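Local atomic coordinates of ferritin (Ulva pertusa, PDB entry 3VNX), a protein that stores iron, probably oxidising ferrous iron at a ferroxidase centre inside each subunit's four-helix bundle and holding the mineral within a shell of 24 subunits. Residues M92-Q97 with V104-L109; D84-H89 with S133-N138; R184-G189 with Y193-E198; V70-F75 with K121-Y126; T23-P26 with S30-R33. One frame throughout, in Å; residues are numbered along the deposited sequence.

Along the chain contact 5 comes first, in the N-terminal region; contact 4 then opens, followed by contact 2 and contact 1, all three sharing helix 73-99, and contact 3 comes last, within helix 155-201. Contact 1 is nested inside the loops closed by contacts 2 and 4; these two cross along the chain and join helix 73-99 to helix 123-151, about 19 Å apart between centres. The centre of contact 2 is about 4 Å from the chain's centre. Contacts 3 and 4, about 9 Å apart between centres, touch through Asp196, whereas contact 5 lies about 57 Å from contact 3 between centres. The probable iron site is central in the bundle, while all five contacts border other subunits.

Contact 1: M92-Q97 with V104-L109; sequences MLMDYQ and VELKPL
Val104 sets its two methyl groups against the side chain of Met94, the two side chains meeting at about a right angle. The contact belongs to the ferritin four-helix bundle: Met94 and Gln97 lie one turn apart near the end of helix 73-99, and Val104 lies early in the long loop that runs back along the bundle towards helix 123-151. CG2 of Val104 presses on the root of the methionine, 3.7 Å from Met94 CB and as close to Met94 CA. The other branch, CG1, reaches the far end of the same side chain, 3.9 Å from Met94 CE. Methionine suits this work because its thioether chain can bend: it leaves the helix with CG beside the backbone N (chi1 -58°), runs on extended, then turns at the sulfur (chi3 62°), which brings CE round to the loop. A branched valine can touch both root and tip at once. On the helical turn that follows, Gln97 approaches Val104 obliquely with its aliphatic part, CB lying 3.8 Å from Val104 CG2. Its amide goes to other partners: OE1 to Tyr36, NE2 to the carbonyl of Glu41 and to Asn45, so this buried polar group is satisfied while its methylenes serve the apolar contact. Ser63 of a neighbouring subunit packs on both Met94 and Val104, placing the contact at a subunit interface. Farther along the loop Leu106 adds a looser apolar touch, its CD2 4.4 Å from Met94 CE.

Contact 2: D84-H89 with S133-N138; sequences DEEREH and SLEKLN
One buried water joins Glu86 to Glu135 and Asn138 and is gripped by all three. It lies 2.7 Å from Glu86 OE2 and 2.7 Å from Glu135 OE1, placed to donate to each, though it has more acceptors in reach than protons; it accepts from Asn138 ND2 at 2.9 Å. Glu86 OE1 and Glu135 OE2 are 4.3 Å apart, and the water bridges the two carboxylates. Glu86 and Asn138 come from opposite directions, their carboxylate and amide planes 81° apart, with Glu86 OE2 4.0 Å from Asn138 ND2, so the water bonds two nearly perpendicular flat groups. Glu86 comes into position by a bend at chi2 (-61°), and its OE1 takes a weak bond from His89 ND1, one turn on, at 3.2 Å.

These residues face the interior of the four-helix bundle, on helices 73-99 and 123-151. Glu86, His89 and Glu135, with Glu51, Tyr58 and Gln169, match the ferroxidase centre of ferritins and are probably part of the iron site or its surroundings. Carboxylates and a histidine are the ligands expected there. The other two long helices supply further partners: Glu135 OE2 bonds Tyr58, and Asn138 OD1 receives a bond from Gln47. Besides the water, Glu135 OE1 bonds Gln169 and Asn138 ND2 bonds Glu51. A calcium ion lies about 3 Å from the side chain of Asn138.

Contact 3: R184-G189 with Y193-E198; sequences RRVGKG and YLLDQE
Gly189 and Tyr193 are joined through the backbone, Tyr193 N giving Gly189 O a bond of 3.0 Å with an N-H...O angle of 163°, just where helix 155-201 kinks and starts off in a new direction. Glycine suits the bend: Gly187 has a positive phi, and the backbone of Gly189 (phi 91°) is of a kind that glycine adopts without steric conflict with the preceding carbonyl. Beyond the kink the chain folds back far enough for Val186 and Leu195 to face each other; in one of the two conformers of Leu195 its CD1 makes a modest apolar touch with Val186 CG2. Tyr193 CB rests 3.7 Å from Gly189 O, but CG stands anti to the backbone N (chi1 167°) and carries the ring away from the first segment, one face over Gln197 CG.

The ring points into an interface: Tyr193 OH bonds Glu198 of one neighbouring subunit, and Glu198 OE2 bonds Tyr193 of another. Such a repeating pair fits the short C-terminal helix by which ferritin subunits meet around the fourfold axis. The glycines allow the bend and the backbone bond bridges it; Tyr193 and Glu198, with apolar neighbours, tie the region to adjoining subunits.

Contact 4: V70-F75 with K121-Y126; sequences VGLPGF and KGEALY
Phe75 and Ala124 make the close part of this contact, and Leu72 with Glu123 the looser one. The ring of Phe75 presents its far end to the methyl group, CZ lying 3.8 Å and CE1 3.9 Å from Ala124 CB. It reaches there because CG leaves beside the backbone N (chi1 -79°), pointing the ring at the opposite helix. Alanine is small enough to let the ring come near the helix backbone, CE1 being 4.2 Å from Ala124 CA. Phe65 meets the phenylalanine ring with its plane at about 25°, and Val192 packs on Ala124; both residues are buried.

Here two long helices of the ferritin four-helix bundle begin, 73-99 and 123-151, each preceded by an N-cap residue, Leu72 and Gly122. Pro73 suits a first helical turn, where no backbone N-H need be given to a preceding turn. That turn is held by Asp196, whose OD1 accepts from Phe75 N.

Towards the partly exposed Glu123, beside a neighbouring subunit, the fit slackens. Leu72 CD1 passes obliquely at 4.0 Å from Glu123 OE1, an apolar methyl beside a carboxylate. Glu123 has an almost eclipsed first torsion (chi1 -1°) and folds back, so OE1 accepts a weak bond of 2.8 Å from Ala124 N; a negative group at the start of a helix is probably favourable. Arg185 of the neighbouring subunit packs on Leu72 and makes a long, weak ion pair with Glu123 OE2.

Contact 5: T23-P26 with S30-R33; sequences TQAP and SYAR
Tyr31 reaches from the loop 30-33 back to Ala25 and Pro26, just after the short helix 16-24. Its CB leaves alongside the other segment, and with CG beside the backbone N (chi1 -53°) the ring swings closer. CD1 is the first ring atom to touch, 4.1 Å from Ala25 CB; CE1 lies equally near that methyl group, which approaches obliquely. CE1 also meets Pro26 O at 3.5 Å, the carbonyl oxygen lying at the ring edge near its plane, where the ring's C-H bonds point. At the tip, OH is 4.1 Å from Pro26 O and takes a weak hydrogen bond from Arg184 of a neighbouring subunit, which also bonds Ala25 O.

The loop that carries the ring is shaped by Ser30, whose OG accepts from Ala32 N and from Arg33 N, each at 3.1 Å, an ST turn and an ST motif together. The same hydroxyl bonds Asp68 of a second neighbouring subunit.

All this lies in the N-terminal region, probably the extension peptide of plant ferritins or its junction with the bundle. Tyrosine suits a place that needs both an apolar flank and a polar tip. Beside this small contact, carbonyls and hydroxyls bond adjoining subunits, consistent with a contribution of the extension to shell stability.

Contact 1: M92-Q97 with V104-L109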
# COMPACT_ATOMS: atom_id res chain seq x y z
N MET A 92 -38.94 3.16 -23.52
CA MET A 92 -38.26 2.21 -24.40
C MET A 92 -39.07 2.01 -25.69
O MET A 92 -38.52 1.85 -26.79
CB MET A 92 -38.05 0.85 -23.69
CG MET A 92 -37.11 0.89 -22.46
SD MET A 92 -37.48 -0.33 -21.15
CE MET A 92 -36.90 -1.86 -21.87
N LEU A 93 -40.40 2.02 -25.53
CA LEU A 93 -41.27 1.86 -26.70
C LEU A 93 -41.13 3.08 -27.59
O LEU A 93 -41.02 2.95 -28.80
CB LEU A 93 -42.72 1.63 -26.28
CG LEU A 93 -42.95 0.25 -25.66
CD1 LEU A 93 -44.24 0.23 -24.86
CD2 LEU A 93 -42.95 -0.81 -26.77
N MET A 94 -41.09 4.26 -26.97
CA MET A 94 -40.93 5.50 -27.72
C MET A 94 -39.59 5.49 -28.44
O MET A 94 -39.49 5.87 -29.62
CB MET A 94 -41.04 6.70 -26.78
CG MET A 94 -42.38 6.72 -26.03
SD MET A 94 -42.45 7.82 -24.61
CE MET A 94 -42.18 9.42 -25.42
N ASP A 95 -38.57 5.02 -27.74
CA ASP A 95 -37.25 4.90 -28.33
C ASP A 95 -37.26 4.00 -29.57
O ASP A 95 -36.71 4.34 -30.62
CB ASP A 95 -36.28 4.37 -27.28
CG ASP A 95 -34.92 4.04 -27.87
OD1 ASP A 95 -34.23 4.96 -28.37
OD2 ASP A 95 -34.53 2.85 -27.82
N TYR A 96 -37.91 2.85 -29.47
CA TYR A 96 -37.99 1.98 -30.64
C TYR A 96 -38.76 2.67 -31.77
O TYR A 96 -38.38 2.56 -32.94
CB TYR A 96 -38.63 0.62 -30.32
CG TYR A 96 -38.34 -0.41 -31.40
CD1 TYR A 96 -37.08 -1.01 -31.48
CD2 TYR A 96 -39.31 -0.75 -32.36
CE1 TYR A 96 -36.78 -1.94 -32.48
CE2 TYR A 96 -39.02 -1.69 -33.37
CZ TYR A 96 -37.75 -2.28 -33.42
OH TYR A 96 -37.43 -3.20 -34.39
N GLN A 97 -39.83 3.39 -31.41
CA GLN A 97 -40.67 4.06 -32.39
C GLN A 97 -39.83 4.96 -33.30
O GLN A 97 -39.86 4.82 -34.52
CB GLN A 97 -41.77 4.88 -31.71
CG GLN A 97 -42.76 5.50 -32.69
CD GLN A 97 -43.79 4.49 -33.22
OE1 GLN A 97 -43.49 3.64 -34.06
NE2 GLN A 97 -45.03 4.60 -32.71
N VAL A 104 -43.84 9.10 -32.44
CA VAL A 104 -44.52 8.92 -31.17
C VAL A 104 -45.77 9.81 -31.09
O VAL A 104 -45.72 11.01 -31.34
CB VAL A 104 -43.57 9.25 -29.99
CG1 VAL A 104 -44.36 9.47 -28.67
CG2 VAL A 104 -42.50 8.16 -29.84
N GLU A 105 -46.90 9.21 -30.75
CA GLU A 105 -48.06 10.00 -30.38
C GLU A 105 -48.42 9.73 -28.93
O GLU A 105 -48.72 8.59 -28.57
CB GLU A 105 -49.26 9.69 -31.26
CG GLU A 105 -50.48 10.50 -30.85
CD GLU A 105 -51.75 10.06 -31.52
OE1 GLU A 105 -52.62 10.92 -31.75
OE2 GLU A 105 -51.88 8.85 -31.81
N LEU A 106 -48.39 10.76 -28.11
CA LEU A 106 -48.75 10.61 -26.71
C LEU A 106 -50.22 10.95 -26.54
O LEU A 106 -50.70 11.98 -27.03
CB LEU A 106 -47.88 11.51 -25.81
CG LEU A 106 -46.47 11.00 -25.51
CD1 LEU A 106 -45.74 11.95 -24.58
CD2 LEU A 106 -46.53 9.59 -24.92
N LYS A 107 -50.92 10.09 -25.82
CA LYS A 107 -52.36 10.18 -25.70
C LYS A 107 -52.77 10.68 -24.32
O LYS A 107 -51.93 10.84 -23.44
CB LYS A 107 -52.97 8.82 -26.01
CG LYS A 107 -52.62 8.32 -27.40
CD LYS A 107 -53.20 6.94 -27.66
CE LYS A 107 -53.35 6.66 -29.16
NZ LYS A 107 -53.81 5.26 -29.41
N PRO A 108 -54.06 10.97 -24.13
CA PRO A 108 -54.49 11.44 -22.81
C PRO A 108 -54.35 10.36 -21.73
O PRO A 108 -54.44 9.17 -22.00
CB PRO A 108 -55.97 11.77 -23.02
CG PRO A 108 -56.09 12.06 -24.47
CD PRO A 108 -55.11 11.12 -25.15
N LEU A 109 -54.12 10.80 -20.50
CA LEU A 109 -54.12 9.89 -19.38
C LEU A 109 -55.32 10.21 -18.51
O LEU A 109 -55.48 11.35 -18.05
CB LEU A 109 -52.84 10.04 -18.55
CG LEU A 109 -51.50 9.78 -19.24
CD1 LEU A 109 -50.43 9.53 -18.19
CD2 LEU A 109 -51.58 8.61 -20.21

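Contact 2: D84-H89 with S133-N138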
# COMPACT_ATOMS: atom_id res chain seq x y z
N ASP A 84 -42.03 4.27 -11.68
CA ASP A 84 -40.83 4.59 -12.45
C ASP A 84 -40.58 3.56 -13.56
O ASP A 84 -40.29 3.92 -14.71
CB ASP A 84 -39.59 4.65 -11.55
CG ASP A 84 -39.67 5.74 -10.49
OD1 ASP A 84 -40.56 6.61 -10.58
OD2 ASP A 84 -38.84 5.73 -9.56
N GLU A 85 -40.69 2.28 -13.20
CA GLU A 85 -40.39 1.19 -14.13
C GLU A 85 -41.34 1.15 -15.32
O GLU A 85 -40.91 0.94 -16.47
CB GLU A 85 -40.38 -0.17 -13.40
CG GLU A 85 -40.50 -1.38 -14.34
CD GLU A 85 -40.31 -2.73 -13.63
OE1 GLU A 85 -39.75 -2.75 -12.51
OE2 GLU A 85 -40.72 -3.77 -14.19
N GLU A 86 -42.63 1.36 -15.07
CA GLU A 86 -43.61 1.32 -16.16
C GLU A 86 -43.42 2.51 -17.11
O GLU A 86 -43.62 2.39 -18.34
CB GLU A 86 -45.06 1.28 -15.66
CG GLU A 86 -45.45 -0.02 -14.99
CD GLU A 86 -45.35 -1.24 -15.90
OE1 GLU A 86 -44.52 -2.14 -15.60
OE2 GLU A 86 -46.10 -1.33 -16.90
N ARG A 87 -43.03 3.65 -16.54
CA ARG A 87 -42.79 4.85 -17.33
C ARG A 87 -41.58 4.65 -18.22
O ARG A 87 -41.55 5.10 -19.36
CB ARG A 87 -42.58 6.07 -16.42
CG ARG A 87 -42.16 7.32 -17.15
CD ARG A 87 -42.32 8.55 -16.26
NE ARG A 87 -41.74 9.76 -16.86
CZ ARG A 87 -40.45 10.09 -16.80
NH1 ARG A 87 -39.58 9.29 -16.20
NH2 ARG A 87 -40.04 11.23 -17.36
N GLU A 88 -40.57 3.94 -17.69
CA GLU A 88 -39.41 3.56 -18.47
C GLU A 88 -39.78 2.56 -19.57
O GLU A 88 -39.22 2.60 -20.66
CB GLU A 88 -38.29 3.02 -17.56
CG GLU A 88 -37.06 2.42 -18.29
CD GLU A 88 -36.28 3.42 -19.18
OE1 GLU A 88 -35.82 2.99 -20.27
OE2 GLU A 88 -36.11 4.60 -18.80
N HIS A 89 -40.74 1.69 -19.30
CA HIS A 89 -41.25 0.81 -20.35
C HIS A 89 -41.81 1.62 -21.50
O HIS A 89 -41.54 1.33 -22.67
CB HIS A 89 -42.29 -0.17 -19.81
CG HIS A 89 -41.73 -1.23 -18.92
ND1 HIS A 89 -42.50 -1.93 -18.02
CD2 HIS A 89 -40.46 -1.70 -18.78
CE1 HIS A 89 -41.74 -2.79 -17.37
NE2 HIS A 89 -40.50 -2.67 -17.80
N SER A 133 -53.64 -8.27 -11.43
CA SER A 133 -54.67 -8.24 -12.47
C SER A 133 -54.23 -7.31 -13.60
O SER A 133 -54.36 -7.65 -14.79
CB SER A 133 -56.01 -7.77 -11.89
OG SER A 133 -56.48 -8.67 -10.89
N LEU A 134 -53.70 -6.15 -13.21
CA LEU A 134 -53.18 -5.20 -14.19
C LEU A 134 -52.01 -5.78 -14.98
O LEU A 134 -51.90 -5.57 -16.19
CB LEU A 134 -52.77 -3.90 -13.49
CG LEU A 134 -53.92 -2.97 -13.09
CD1 LEU A 134 -53.42 -1.72 -12.38
CD2 LEU A 134 -54.73 -2.59 -14.31
N GLU A 135 -51.15 -6.54 -14.30
CA GLU A 135 -50.00 -7.12 -14.96
C GLU A 135 -50.41 -8.21 -15.94
O GLU A 135 -49.89 -8.28 -17.06
CB GLU A 135 -49.01 -7.65 -13.92
CG GLU A 135 -48.42 -6.58 -13.03
CD GLU A 135 -47.60 -5.59 -13.82
OE1 GLU A 135 -47.14 -5.96 -14.92
OE2 GLU A 135 -47.41 -4.45 -13.35
N LYS A 136 -51.35 -9.07 -15.53
CA LYS A 136 -51.91 -10.08 -16.45
C LYS A 136 -52.55 -9.41 -17.67
O LYS A 136 -52.30 -9.81 -18.81
CB LYS A 136 -52.94 -10.97 -15.74
CG LYS A 136 -52.32 -11.80 -14.59
CD LYS A 136 -53.38 -12.50 -13.73
CE LYS A 136 -53.85 -13.80 -14.36
NZ LYS A 136 -54.92 -14.49 -13.57
N LEU A 137 -53.34 -8.37 -17.42
CA LEU A 137 -53.92 -7.58 -18.49
C LEU A 137 -52.81 -7.12 -19.44
O LEU A 137 -52.91 -7.31 -20.66
CB LEU A 137 -54.67 -6.37 -17.94
CG LEU A 137 -55.84 -5.84 -18.76
CD1 LEU A 137 -56.17 -4.40 -18.42
CD2 LEU A 137 -55.62 -6.01 -20.26
N ASN A 138 -51.76 -6.52 -18.89
CA ASN A 138 -50.71 -6.00 -19.75
C ASN A 138 -49.95 -7.09 -20.50
O ASN A 138 -49.45 -6.86 -21.59
CB ASN A 138 -49.74 -5.10 -19.01
CG ASN A 138 -48.97 -4.20 -19.96
OD1 ASN A 138 -49.44 -3.94 -21.06
ND2 ASN A 138 -47.79 -3.74 -19.55
O HOH W 1 -46.92 -3.93 -16.76

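Contact 3: R184-G189 with Y193-E198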
# COMPACT_ATOMS: atom_id res chain seq x y z
N ARG A 184 -52.36 -13.54 1.16
CA ARG A 184 -53.39 -14.52 1.48
C ARG A 184 -52.95 -15.46 2.59
O ARG A 184 -53.73 -15.77 3.49
CB ARG A 184 -53.79 -15.31 0.23
CG ARG A 184 -54.49 -14.47 -0.84
CD ARG A 184 -54.99 -15.33 -1.99
NE ARG A 184 -55.95 -14.62 -2.85
CZ ARG A 184 -56.83 -15.23 -3.63
NH1 ARG A 184 -56.89 -16.56 -3.68
NH2 ARG A 184 -57.67 -14.52 -4.38
N ARG A 185 -51.69 -15.90 2.55
CA ARG A 185 -51.20 -16.83 3.56
C ARG A 185 -51.12 -16.21 4.96
O ARG A 185 -51.56 -16.82 5.93
CB ARG A 185 -49.83 -17.40 3.15
CG ARG A 185 -49.20 -18.34 4.18
CD ARG A 185 -47.87 -18.95 3.68
NE ARG A 185 -48.00 -19.55 2.36
CZ ARG A 185 -48.42 -20.80 2.16
NH1 ARG A 185 -48.73 -21.57 3.19
NH2 ARG A 185 -48.52 -21.27 0.93
N VAL A 186 -50.56 -15.01 5.07
CA VAL A 186 -50.28 -14.43 6.40
C VAL A 186 -51.43 -13.62 6.99
O VAL A 186 -51.44 -13.36 8.21
CB VAL A 186 -49.04 -13.52 6.36
CG1 VAL A 186 -47.81 -14.34 5.99
CG2 VAL A 186 -49.27 -12.37 5.39
N GLY A 187 -52.38 -13.21 6.14
CA GLY A 187 -53.54 -12.46 6.61
C GLY A 187 -53.22 -11.06 7.12
O GLY A 187 -52.07 -10.61 7.13
N LYS A 188 -54.26 -10.36 7.56
CA LYS A 188 -54.11 -8.98 7.99
C LYS A 188 -53.29 -8.82 9.26
O LYS A 188 -53.09 -9.78 10.02
CB LYS A 188 -55.48 -8.35 8.18
CG LYS A 188 -56.34 -8.43 6.94
CD LYS A 188 -57.67 -7.74 7.15
CE LYS A 188 -58.71 -8.23 6.15
NZ LYS A 188 -59.98 -7.46 6.27
N GLY A 189 -52.81 -7.60 9.49
CA GLY A 189 -52.14 -7.26 10.73
C GLY A 189 -50.65 -7.48 10.64
O GLY A 189 -49.97 -6.87 9.80
N TYR A 193 -47.74 -6.14 7.93
CA TYR A 193 -46.60 -5.36 8.40
C TYR A 193 -45.28 -6.00 7.98
O TYR A 193 -44.34 -5.29 7.58
CB TYR A 193 -46.67 -5.19 9.92
CG TYR A 193 -45.41 -4.66 10.57
CD1 TYR A 193 -44.44 -5.54 11.06
CD2 TYR A 193 -45.18 -3.29 10.72
CE1 TYR A 193 -43.29 -5.07 11.67
CE2 TYR A 193 -44.03 -2.81 11.32
CZ TYR A 193 -43.08 -3.71 11.80
OH TYR A 193 -41.93 -3.28 12.41
N LEU A 194 -45.21 -7.33 8.06
CA LEU A 194 -44.01 -8.07 7.68
C LEU A 194 -43.74 -7.94 6.20
O LEU A 194 -42.61 -7.67 5.79
CB LEU A 194 -44.15 -9.55 8.04
CG LEU A 194 -44.06 -9.84 9.54
CD1 LEU A 194 -44.22 -11.31 9.81
CD2 LEU A 194 -42.74 -9.32 10.15
N LEU A 195 -44.78 -8.12 5.39
CA LEU A 195 -44.65 -8.01 3.94
C LEU A 195 -44.32 -6.58 3.52
O LEU A 195 -43.58 -6.36 2.57
CB LEU A 195 -45.91 -8.52 3.24
CG LEU A 195 -45.62 -9.75 2.38
CD1 LEU A 195 -46.83 -10.65 2.29
CD2 LEU A 195 -45.13 -9.33 1.00
N ASP A 196 -44.89 -5.61 4.23
CA ASP A 196 -44.53 -4.22 3.98
C ASP A 196 -43.04 -4.01 4.25
O ASP A 196 -42.37 -3.26 3.54
CB ASP A 196 -45.35 -3.26 4.84
CG ASP A 196 -44.91 -1.81 4.66
OD1 ASP A 196 -45.33 -1.18 3.67
OD2 ASP A 196 -44.14 -1.29 5.50
N GLN A 197 -42.51 -4.67 5.27
CA GLN A 197 -41.07 -4.57 5.55
C GLN A 197 -40.25 -5.17 4.41
O GLN A 197 -39.24 -4.60 4.01
CB GLN A 197 -40.70 -5.26 6.86
CG GLN A 197 -41.45 -4.73 8.05
CD GLN A 197 -40.52 -4.27 9.14
OE1 GLN A 197 -40.43 -3.07 9.43
NE2 GLN A 197 -39.81 -5.22 9.75
N GLU A 198 -40.69 -6.32 3.91
CA GLU A 198 -40.02 -7.00 2.82
C GLU A 198 -40.04 -6.12 1.55
O GLU A 198 -39.02 -5.87 0.91
CB GLU A 198 -40.70 -8.35 2.56
CG GLU A 198 -39.82 -9.40 1.86
CD GLU A 198 -40.63 -10.53 1.19
OE1 GLU A 198 -40.46 -10.72 -0.04
OE2 GLU A 198 -41.43 -11.22 1.87

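Contact 4: V70-F75 with K121-Y126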
# COMPACT_ATOMS: atom_id res chain seq x y z
N VAL A 70 -52.55 5.00 6.73
CA VAL A 70 -52.33 3.72 6.08
C VAL A 70 -51.01 3.11 6.58
O VAL A 70 -50.95 1.91 6.91
CB VAL A 70 -52.37 3.84 4.55
CG1 VAL A 70 -52.10 2.49 3.87
CG2 VAL A 70 -53.73 4.39 4.12
N GLY A 71 -49.97 3.94 6.70
CA GLY A 71 -48.73 3.53 7.35
C GLY A 71 -48.13 2.27 6.76
O GLY A 71 -47.82 1.33 7.49
N LEU A 72 -47.96 2.23 5.44
CA LEU A 72 -47.36 1.09 4.75
C LEU A 72 -46.33 1.59 3.73
O LEU A 72 -46.50 1.41 2.52
CB LEU A 72 -48.43 0.24 4.06
CG LEU A 72 -49.27 -0.67 4.97
CD1 LEU A 72 -50.36 -1.40 4.16
CD2 LEU A 72 -48.37 -1.66 5.72
N PRO A 73 -45.25 2.22 4.24
CA PRO A 73 -44.26 2.92 3.41
C PRO A 73 -43.44 1.97 2.52
O PRO A 73 -42.94 2.42 1.48
CB PRO A 73 -43.37 3.64 4.45
CG PRO A 73 -43.57 2.88 5.74
CD PRO A 73 -44.95 2.27 5.68
N GLY A 74 -43.35 0.69 2.89
CA GLY A 74 -42.78 -0.32 2.02
C GLY A 74 -43.62 -0.52 0.77
O GLY A 74 -43.10 -0.56 -0.35
N PHE A 75 -44.93 -0.65 0.93
CA PHE A 75 -45.83 -0.77 -0.21
C PHE A 75 -45.71 0.52 -1.04
O PHE A 75 -45.69 0.49 -2.28
CB PHE A 75 -47.29 -1.00 0.24
CG PHE A 75 -47.59 -2.43 0.65
CD1 PHE A 75 -48.25 -3.29 -0.22
CD2 PHE A 75 -47.22 -2.92 1.89
CE1 PHE A 75 -48.52 -4.59 0.13
CE2 PHE A 75 -47.49 -4.22 2.26
CZ PHE A 75 -48.13 -5.06 1.38
N LYS A 121 -60.78 -7.90 1.79
CA LYS A 121 -59.43 -8.40 1.59
C LYS A 121 -58.33 -7.65 2.37
O LYS A 121 -57.27 -8.22 2.66
CB LYS A 121 -59.14 -8.50 0.10
CG LYS A 121 -59.75 -9.77 -0.49
CD LYS A 121 -59.60 -9.86 -1.99
CE LYS A 121 -60.32 -11.08 -2.55
NZ LYS A 121 -59.60 -12.37 -2.34
N GLY A 122 -58.61 -6.41 2.75
CA GLY A 122 -57.59 -5.54 3.31
C GLY A 122 -56.97 -4.80 2.15
O GLY A 122 -56.91 -5.36 1.05
N GLU A 123 -56.54 -3.55 2.35
CA GLU A 123 -55.99 -2.77 1.23
C GLU A 123 -54.69 -3.38 0.65
O GLU A 123 -54.45 -3.32 -0.56
CB GLU A 123 -55.76 -1.30 1.59
CG GLU A 123 -56.15 -0.90 3.00
CD GLU A 123 -55.15 -1.36 4.05
OE1 GLU A 123 -54.30 -2.22 3.72
OE2 GLU A 123 -55.22 -0.87 5.20
N ALA A 124 -53.86 -3.95 1.51
CA ALA A 124 -52.62 -4.55 1.03
C ALA A 124 -52.97 -5.57 -0.03
O ALA A 124 -52.66 -5.40 -1.22
CB ALA A 124 -51.84 -5.19 2.17
N LEU A 125 -53.65 -6.63 0.41
CA LEU A 125 -53.96 -7.75 -0.46
C LEU A 125 -54.72 -7.29 -1.68
O LEU A 125 -54.45 -7.73 -2.80
CB LEU A 125 -54.77 -8.81 0.29
CG LEU A 125 -55.30 -9.94 -0.58
CD1 LEU A 125 -54.18 -10.65 -1.35
CD2 LEU A 125 -56.06 -10.92 0.28
N TYR A 126 -55.68 -6.41 -1.45
CA TYR A 126 -56.48 -5.90 -2.56
C TYR A 126 -55.61 -5.21 -3.60
O TYR A 126 -55.68 -5.55 -4.78
CB TYR A 126 -57.56 -4.95 -2.05
CG TYR A 126 -58.26 -4.22 -3.18
CD1 TYR A 126 -58.21 -2.83 -3.27
CD2 TYR A 126 -58.94 -4.92 -4.18
CE1 TYR A 126 -58.84 -2.16 -4.31
CE2 TYR A 126 -59.57 -4.26 -5.22
CZ TYR A 126 -59.52 -2.88 -5.28
OH TYR A 126 -60.14 -2.21 -6.31

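Contact 5: T23-P26 with S30-R33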
# COMPACT_ATOMS: atom_id res chain seq x y z
N THR A 23 -31.86 10.74 -51.34
CA THR A 23 -31.35 12.04 -51.81
C THR A 23 -32.48 13.05 -52.02
O THR A 23 -32.27 14.25 -51.86
CB THR A 23 -30.51 11.92 -53.11
OG1 THR A 23 -31.38 11.82 -54.24
CG2 THR A 23 -29.60 10.70 -53.09
N GLN A 24 -33.68 12.56 -52.35
CA GLN A 24 -34.81 13.44 -52.62
C GLN A 24 -35.61 13.79 -51.37
O GLN A 24 -36.20 14.88 -51.29
CB GLN A 24 -35.73 12.85 -53.69
CG GLN A 24 -35.60 13.51 -55.05
CD GLN A 24 -34.35 13.10 -55.77
OE1 GLN A 24 -34.01 11.91 -55.82
NE2 GLN A 24 -33.65 14.06 -56.35
N ALA A 25 -35.62 12.90 -50.38
CA ALA A 25 -36.44 13.11 -49.19
C ALA A 25 -36.36 14.53 -48.63
O ALA A 25 -35.28 15.13 -48.57
CB ALA A 25 -36.11 12.08 -48.10
N PRO A 26 -37.52 15.09 -48.26
CA PRO A 26 -37.58 16.38 -47.55
C PRO A 26 -37.24 16.19 -46.07
O PRO A 26 -37.32 15.08 -45.52
CB PRO A 26 -39.05 16.79 -47.72
CG PRO A 26 -39.80 15.49 -47.85
CD PRO A 26 -38.86 14.55 -48.56
N SER A 30 -38.99 11.02 -42.18
CA SER A 30 -38.00 10.16 -41.56
C SER A 30 -37.12 9.62 -42.67
O SER A 30 -37.62 9.24 -43.73
CB SER A 30 -38.68 9.00 -40.84
OG SER A 30 -37.83 7.86 -40.81
N TYR A 31 -35.81 9.58 -42.45
CA TYR A 31 -34.93 9.00 -43.45
C TYR A 31 -34.72 7.51 -43.19
O TYR A 31 -34.20 6.79 -44.03
CB TYR A 31 -33.56 9.67 -43.43
CG TYR A 31 -33.59 11.17 -43.55
CD1 TYR A 31 -34.52 11.82 -44.37
CD2 TYR A 31 -32.68 11.95 -42.85
CE1 TYR A 31 -34.54 13.20 -44.47
CE2 TYR A 31 -32.69 13.34 -42.94
CZ TYR A 31 -33.61 13.95 -43.76
OH TYR A 31 -33.61 15.33 -43.84
N ALA A 32 -35.12 7.07 -42.00
CA ALA A 32 -34.75 5.73 -41.53
C ALA A 32 -35.81 4.68 -41.86
O ALA A 32 -35.48 3.51 -42.11
CB ALA A 32 -34.47 5.76 -40.01
N ARG A 33 -37.07 5.10 -41.87
CA ARG A 33 -38.19 4.16 -41.97
C ARG A 33 -38.08 3.16 -43.12
O ARG A 33 -37.93 3.55 -44.28
CB ARG A 33 -39.49 4.94 -42.07
CG ARG A 33 -40.72 4.10 -41.81
CD ARG A 33 -41.96 4.97 -41.80
NE ARG A 33 -43.13 4.19 -41.43
CZ ARG A 33 -44.09 4.62 -40.62
NH1 ARG A 33 -44.03 5.84 -40.09
NH2 ARG A 33 -45.11 3.83 -40.33